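Local coordinates for Serine/threonine-protein kinase Tel1 (Chaetomium thermophilum, PDB 6SKY) that probably phosphorylates serine or threonine residues followed by glutamine, using ATP, to activate checkpoint signalling when DNA is damaged, at residues 1760-1765 with 1825-1830; 2840-2843 with 2849-2852. All blocks are in the same frame, centred on the assembly; numbering follows the deposited sequence.

Interaction 1: residues 1760-1765 with 1825-1830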
loop_
_atom_site.group_PDB
_atom_site.type_symbol
_atom_site.label_atom_id
_atom_site.label_comp_id
_atom_site.label_asym_id
_atom_site.label_seq_id
_atom_site.Cartn_x
_atom_site.Cartn_y
_atom_site.Cartn_z
ATOM N N PRO A 1760 -40.290 32.936 -28.795
ATOM C CA PRO A 1760 -39.597 33.800 -27.832
ATOM C C PRO A 1760 -40.490 34.779 -27.091
ATOM O O PRO A 1760 -39.988 35.617 -26.339
ATOM C CB PRO A 1760 -38.583 34.544 -28.707
ATOM C CG PRO A 1760 -38.398 33.673 -29.888
ATOM C CD PRO A 1760 -39.736 33.076 -30.148
ATOM N N ASN A 1761 -41.801 34.706 -27.294
ATOM C CA ASN A 1761 -42.741 35.567 -26.592
ATOM C C ASN A 1761 -43.773 34.758 -25.821
ATOM O O ASN A 1761 -44.896 35.211 -25.619
ATOM C CB ASN A 1761 -43.433 36.519 -27.562
ATOM C CG ASN A 1761 -42.503 37.579 -28.095
ATOM O OD1 ASN A 1761 -42.165 37.586 -29.276
ATOM N ND2 ASN A 1761 -42.085 38.485 -27.227
ATOM N N TRP A 1762 -43.405 33.554 -25.387
ATOM C CA TRP A 1762 -44.322 32.747 -24.593
ATOM C C TRP A 1762 -44.643 33.431 -23.275
ATOM O O TRP A 1762 -45.805 33.505 -22.863
ATOM C CB TRP A 1762 -43.720 31.367 -24.351
ATOM C CG TRP A 1762 -44.427 30.562 -23.316
ATOM C CD1 TRP A 1762 -45.597 29.899 -23.461
ATOM C CD2 TRP A 1762 -43.991 30.316 -21.978
ATOM N NE1 TRP A 1762 -45.927 29.263 -22.299
ATOM C CE2 TRP A 1762 -44.952 29.506 -21.371
ATOM C CE3 TRP A 1762 -42.882 30.713 -21.233
ATOM C CZ2 TRP A 1762 -44.842 29.084 -20.062
ATOM C CZ3 TRP A 1762 -42.776 30.294 -19.938
ATOM C CH2 TRP A 1762 -43.748 29.490 -19.363
ATOM N N SER A 1763 -43.617 33.951 -22.605
ATOM C CA SER A 1763 -43.811 34.554 -21.294
ATOM C C SER A 1763 -44.730 35.760 -21.368
ATOM O O SER A 1763 -45.597 35.934 -20.510
ATOM C CB SER A 1763 -42.465 34.948 -20.707
ATOM O OG SER A 1763 -41.648 35.522 -21.705
ATOM N N GLN A 1764 -44.568 36.594 -22.391
ATOM C CA GLN A 1764 -45.365 37.810 -22.502
ATOM C C GLN A 1764 -46.831 37.493 -22.759
ATOM O O GLN A 1764 -47.724 38.043 -22.101
ATOM C CB GLN A 1764 -44.795 38.683 -23.611
ATOM C CG GLN A 1764 -45.751 39.697 -24.155
ATOM C CD GLN A 1764 -45.216 40.354 -25.400
ATOM O OE1 GLN A 1764 -44.011 40.367 -25.635
ATOM N NE2 GLN A 1764 -46.110 40.891 -26.217
ATOM N N HIS A 1765 -47.095 36.591 -23.700
ATOM C CA HIS A 1765 -48.467 36.197 -23.988
ATOM C C HIS A 1765 -49.121 35.540 -22.782
ATOM O O HIS A 1765 -50.267 35.854 -22.442
ATOM C CB HIS A 1765 -48.488 35.259 -25.188
ATOM C CG HIS A 1765 -47.890 35.850 -26.425
ATOM N ND1 HIS A 1765 -47.938 37.198 -26.702
ATOM C CD2 HIS A 1765 -47.235 35.276 -27.460
ATOM C CE1 HIS A 1765 -47.332 37.430 -27.851
ATOM N NE2 HIS A 1765 -46.895 36.281 -28.331
ATOM N N GLN A 1825 -47.656 19.319 -17.403
ATOM C CA GLN A 1825 -47.383 17.929 -17.745
ATOM C C GLN A 1825 -46.812 17.786 -19.145
ATOM O O GLN A 1825 -46.187 16.766 -19.444
ATOM C CB GLN A 1825 -48.654 17.101 -17.623
ATOM C CG GLN A 1825 -49.348 17.233 -16.295
ATOM C CD GLN A 1825 -50.522 16.295 -16.179
ATOM O OE1 GLN A 1825 -50.646 15.348 -16.951
ATOM N NE2 GLN A 1825 -51.397 16.555 -15.216
ATOM N N GLU A 1826 -47.016 18.777 -20.004
ATOM C CA GLU A 1826 -46.450 18.786 -21.344
ATOM C C GLU A 1826 -45.238 19.690 -21.470
ATOM O O GLU A 1826 -44.344 19.399 -22.268
ATOM C CB GLU A 1826 -47.507 19.236 -22.354
ATOM C CG GLU A 1826 -48.705 18.320 -22.444
ATOM C CD GLU A 1826 -48.435 17.095 -23.286
ATOM O OE1 GLU A 1826 -47.708 17.218 -24.291
ATOM O OE2 GLU A 1826 -48.946 16.009 -22.944
ATOM N N TRP A 1827 -45.196 20.779 -20.704
ATOM C CA TRP A 1827 -44.096 21.728 -20.801
ATOM C C TRP A 1827 -42.821 21.215 -20.156
ATOM O O TRP A 1827 -41.727 21.559 -20.610
ATOM C CB TRP A 1827 -44.483 23.047 -20.153
ATOM C CG TRP A 1827 -45.466 23.823 -20.917
ATOM C CD1 TRP A 1827 -45.736 23.723 -22.238
ATOM C CD2 TRP A 1827 -46.327 24.835 -20.403
ATOM N NE1 TRP A 1827 -46.713 24.612 -22.588
ATOM C CE2 TRP A 1827 -47.094 25.307 -21.473
ATOM C CE3 TRP A 1827 -46.524 25.385 -19.139
ATOM C CZ2 TRP A 1827 -48.041 26.300 -21.321
ATOM C CZ3 TRP A 1827 -47.462 26.366 -18.990
ATOM C CH2 TRP A 1827 -48.209 26.817 -20.072
ATOM N N LEU A 1828 -42.927 20.423 -19.094
ATOM C CA LEU A 1828 -41.729 19.960 -18.413
ATOM C C LEU A 1828 -41.027 18.845 -19.165
ATOM O O LEU A 1828 -39.826 18.650 -18.967
ATOM C CB LEU A 1828 -42.069 19.506 -16.996
ATOM C CG LEU A 1828 -42.506 20.604 -16.025
ATOM C CD1 LEU A 1828 -42.850 20.012 -14.690
ATOM C CD2 LEU A 1828 -41.444 21.660 -15.871
ATOM N N ASN A 1829 -41.735 18.117 -20.018
ATOM C CA ASN A 1829 -41.139 17.055 -20.825
ATOM C C ASN A 1829 -40.802 17.567 -22.220
ATOM O O ASN A 1829 -41.266 17.043 -23.225
ATOM C CB ASN A 1829 -42.082 15.861 -20.895
ATOM C CG ASN A 1829 -42.349 15.250 -19.543
ATOM O OD1 ASN A 1829 -41.422 14.901 -18.815
ATOM N ND2 ASN A 1829 -43.618 15.123 -19.193
ATOM N N PHE A 1830 -39.979 18.608 -22.284
ATOM C CA PHE A 1830 -39.751 19.338 -23.530
ATOM C C PHE A 1830 -38.258 19.509 -23.767
ATOM O O PHE A 1830 -37.650 20.459 -23.268
ATOM C CB PHE A 1830 -40.448 20.685 -23.492
ATOM C CG PHE A 1830 -41.040 21.090 -24.797
ATOM C CD1 PHE A 1830 -42.377 20.873 -25.056
ATOM C CD2 PHE A 1830 -40.263 21.683 -25.768
ATOM C CE1 PHE A 1830 -42.928 21.243 -26.252
ATOM C CE2 PHE A 1830 -40.808 22.054 -26.969
ATOM C CZ PHE A 1830 -42.142 21.835 -27.211
#

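Interaction 2: residues 2840-2843 with 2849-2852. Residues 2849, 2850, 2851, 2852 of segment 2849-2852 come from a tag, linker or insertion.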
loop_
_atom_site.group_PDB
_atom_site.type_symbol
_atom_site.label_atom_id
_atom_site.label_comp_id
_atom_site.label_asym_id
_atom_site.label_seq_id
_atom_site.Cartn_x
_atom_site.Cartn_y
_atom_site.Cartn_z
ATOM N N ASP A 2840 -1.829 12.863 27.954
ATOM C CA ASP A 2840 -0.810 12.828 28.992
ATOM C C ASP A 2840 -0.763 14.138 29.756
ATOM O O ASP A 2840 -0.640 14.140 30.982
ATOM C CB ASP A 2840 0.552 12.520 28.384
ATOM C CG ASP A 2840 0.758 11.043 28.146
ATOM O OD1 ASP A 2840 -0.058 10.244 28.649
ATOM O OD2 ASP A 2840 1.734 10.676 27.459
ATOM N N SER A 2841 -0.845 15.265 29.052
ATOM C CA SER A 2841 -0.989 16.536 29.747
ATOM C C SER A 2841 -2.210 16.527 30.644
ATOM O O SER A 2841 -2.209 17.150 31.707
ATOM C CB SER A 2841 -1.093 17.680 28.751
ATOM O OG SER A 2841 -2.430 17.840 28.324
ATOM N N LEU A 2842 -3.264 15.839 30.225
ATOM C CA LEU A 2842 -4.429 15.674 31.088
ATOM C C LEU A 2842 -4.127 14.801 32.296
ATOM O O LEU A 2842 -4.788 14.925 33.328
ATOM C CB LEU A 2842 -5.577 15.067 30.289
ATOM C CG LEU A 2842 -6.969 15.334 30.811
ATOM C CD1 LEU A 2842 -7.097 16.808 30.926
ATOM C CD2 LEU A 2842 -7.975 14.792 29.849
ATOM N N ARG A 2843 -3.155 13.896 32.183
ATOM C CA ARG A 2843 -2.871 12.963 33.267
ATOM C C ARG A 2843 -2.183 13.629 34.449
ATOM O O ARG A 2843 -2.283 13.129 35.573
ATOM C CB ARG A 2843 -2.011 11.817 32.746
ATOM C CG ARG A 2843 -2.066 10.571 33.582
ATOM C CD ARG A 2843 -0.781 9.781 33.453
ATOM N NE ARG A 2843 -0.527 9.320 32.096
ATOM C CZ ARG A 2843 -0.899 8.131 31.635
ATOM N NH1 ARG A 2843 -0.626 7.785 30.386
ATOM N NH2 ARG A 2843 -1.543 7.287 32.421
ATOM N N GLN A 2849 -11.224 14.599 37.308
ATOM C CA GLN A 2849 -11.729 13.338 37.830
ATOM C C GLN A 2849 -11.938 12.356 36.689
ATOM O O GLN A 2849 -12.569 12.690 35.685
ATOM C CB GLN A 2849 -13.047 13.542 38.576
ATOM C CG GLN A 2849 -13.115 14.793 39.418
ATOM C CD GLN A 2849 -12.212 14.738 40.628
ATOM O OE1 GLN A 2849 -11.771 15.768 41.132
ATOM N NE2 GLN A 2849 -11.940 13.534 41.108
ATOM N N TRP A 2850 -11.425 11.144 36.850
ATOM C CA TRP A 2850 -11.522 10.134 35.810
ATOM C C TRP A 2850 -12.679 9.178 36.015
ATOM O O TRP A 2850 -12.821 8.224 35.251
ATOM C CB TRP A 2850 -10.220 9.354 35.715
ATOM C CG TRP A 2850 -9.128 10.162 35.178
ATOM C CD1 TRP A 2850 -8.293 10.960 35.876
ATOM C CD2 TRP A 2850 -8.744 10.270 33.813
ATOM N NE1 TRP A 2850 -7.399 11.558 35.035
ATOM C CE2 TRP A 2850 -7.657 11.146 33.757
ATOM C CE3 TRP A 2850 -9.213 9.705 32.631
ATOM C CZ2 TRP A 2850 -7.031 11.472 32.568
ATOM C CZ3 TRP A 2850 -8.589 10.025 31.461
ATOM C CH2 TRP A 2850 -7.516 10.902 31.431
ATOM N N SER A 2851 -13.501 9.406 37.026
ATOM C CA SER A 2851 -14.761 8.712 37.179
ATOM C C SER A 2851 -15.851 9.754 37.328
ATOM O O SER A 2851 -15.589 10.954 37.400
ATOM C CB SER A 2851 -14.750 7.770 38.383
ATOM O OG SER A 2851 -16.053 7.291 38.652
ATOM N N ILE A 2852 -17.088 9.290 37.376
ATOM C CA ILE A 2852 -18.245 10.168 37.425
ATOM C C ILE A 2852 -18.842 10.047 38.820
ATOM O O ILE A 2852 -19.348 8.986 39.207
ATOM C CB ILE A 2852 -19.249 9.832 36.314
ATOM C CG1 ILE A 2852 -20.504 10.689 36.418
ATOM C CG2 ILE A 2852 -19.568 8.347 36.283
ATOM C CD1 ILE A 2852 -21.401 10.543 35.222
#

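Interaction 1: residues 1760-1765 with 1825-1830
In the alpha solenoid of Tel1, two helices remote in sequence meet through a tryptophan pair: Trp1762 of helix 1762-1771 and Trp1827 of helix 1815-1827. Their backbones stay well apart, the two CA atoms being 11.7 Å from each other, and the indoles span the interval. The pair is T-shaped: Trp1762 presents its edge to one face of Trp1827, with the ring planes at 81° and 5.2 Å between the centroids of the five-membered ring of Trp1762 and the six-membered ring of Trp1827. Along that edge, Trp1762 NE1 lies 3.8 Å from Trp1827 CZ2, while Trp1762 CZ2 comes to 3.9 Å from Trp1827 CZ3. The approach falls near the rim of the six-membered ring. In Trp1762, CG stands opposite the backbone N (chi1 168°), which carries the indole out from the first turn of its helix; the bond from His1765 N to Asn1761 O helps close that turn. Trp1827 NE1 turns elsewhere, to a weak hydrogen bond with Ser1753 O. Phe1798 packs against Trp1762, and Leu1842 of helix 1836-1849 touches both indoles. With an alanine in place of Trp1827, the edge of Trp1762 would probably lose the indole face it meets, opening a gap between the helices and depriving Ser1753 O of its weak donor. The T-shaped pair thus joins helices that are not chain neighbours, as part of an alpha solenoid's helix-on-helix packing.

Interaction 2: residues 2840-2843 with 2849-2852
Arg2843, whose CA comes within 4.5 Å of Trp2850 CZ2, donates its backbone N-H to Asp2840 O at 2.8 Å, closing a three-residue turn of helix 2832-2843. Their side chains repeat the link: Arg2843 NH1 forms a salt bridge with Asp2840 OD1 at 3.1 Å, on the syn side of the carboxylate. The N-H points to the oxygen at 151°, a moderately bent bond, and the acceptor sits 19° out of the guanidinium plane. Arg2843 NH2 has a second anionic mate, Asp2900 of helix 2898-2908, and two carboxylates together should limit how far the guanidinium can turn.

Trp2850, from an insertion into the natural sequence, lies in the loop after the helix and meets it with the far end of its six-membered ring. Its CG lies opposite the carbonyl carbon (chi1 -70°), and the indole reaches across to Leu2842. There Trp2850 CH2 is 4.2 Å from Leu2842 CD2, and Leu2842 O lies at the ring edge, near its plane, 4.2 Å from CZ2. Phe2784 and Tyr2848 bring aromatic rings to the indole, while Leu2842 packs on Ile2621 and Val2625 of helix 2616-2632. The chemistry is thus divided: a mostly apolar contact joins loop to helix, with the indole also resting on Glu2898 and Ala2902, while the charge of Arg2843 goes to Asp2840 in its own helix and to Asp2900 of helix 2898-2908.

Overall arrangement
Interactions 1 and 2 lie on opposite sides of the chain's centre, 68 Å apart between their own centres and about 55 Å between nearest atoms. Interaction 1 joins helices of the solenoid, its segments 60 residues apart in sequence; interaction 2 is local, between a helix and the loop that follows it within the kinase family region. Both are away from the site holding the ATP analogue and magnesium. The link of interaction 2 to that site is one of sequence: Phe2784 comes five residues after the magnesium ligand Asp2779, and helix 2616-2632 begins soon after the nucleotide-pocket residue Lys2610. Neither pair of segments touches the second protein chain.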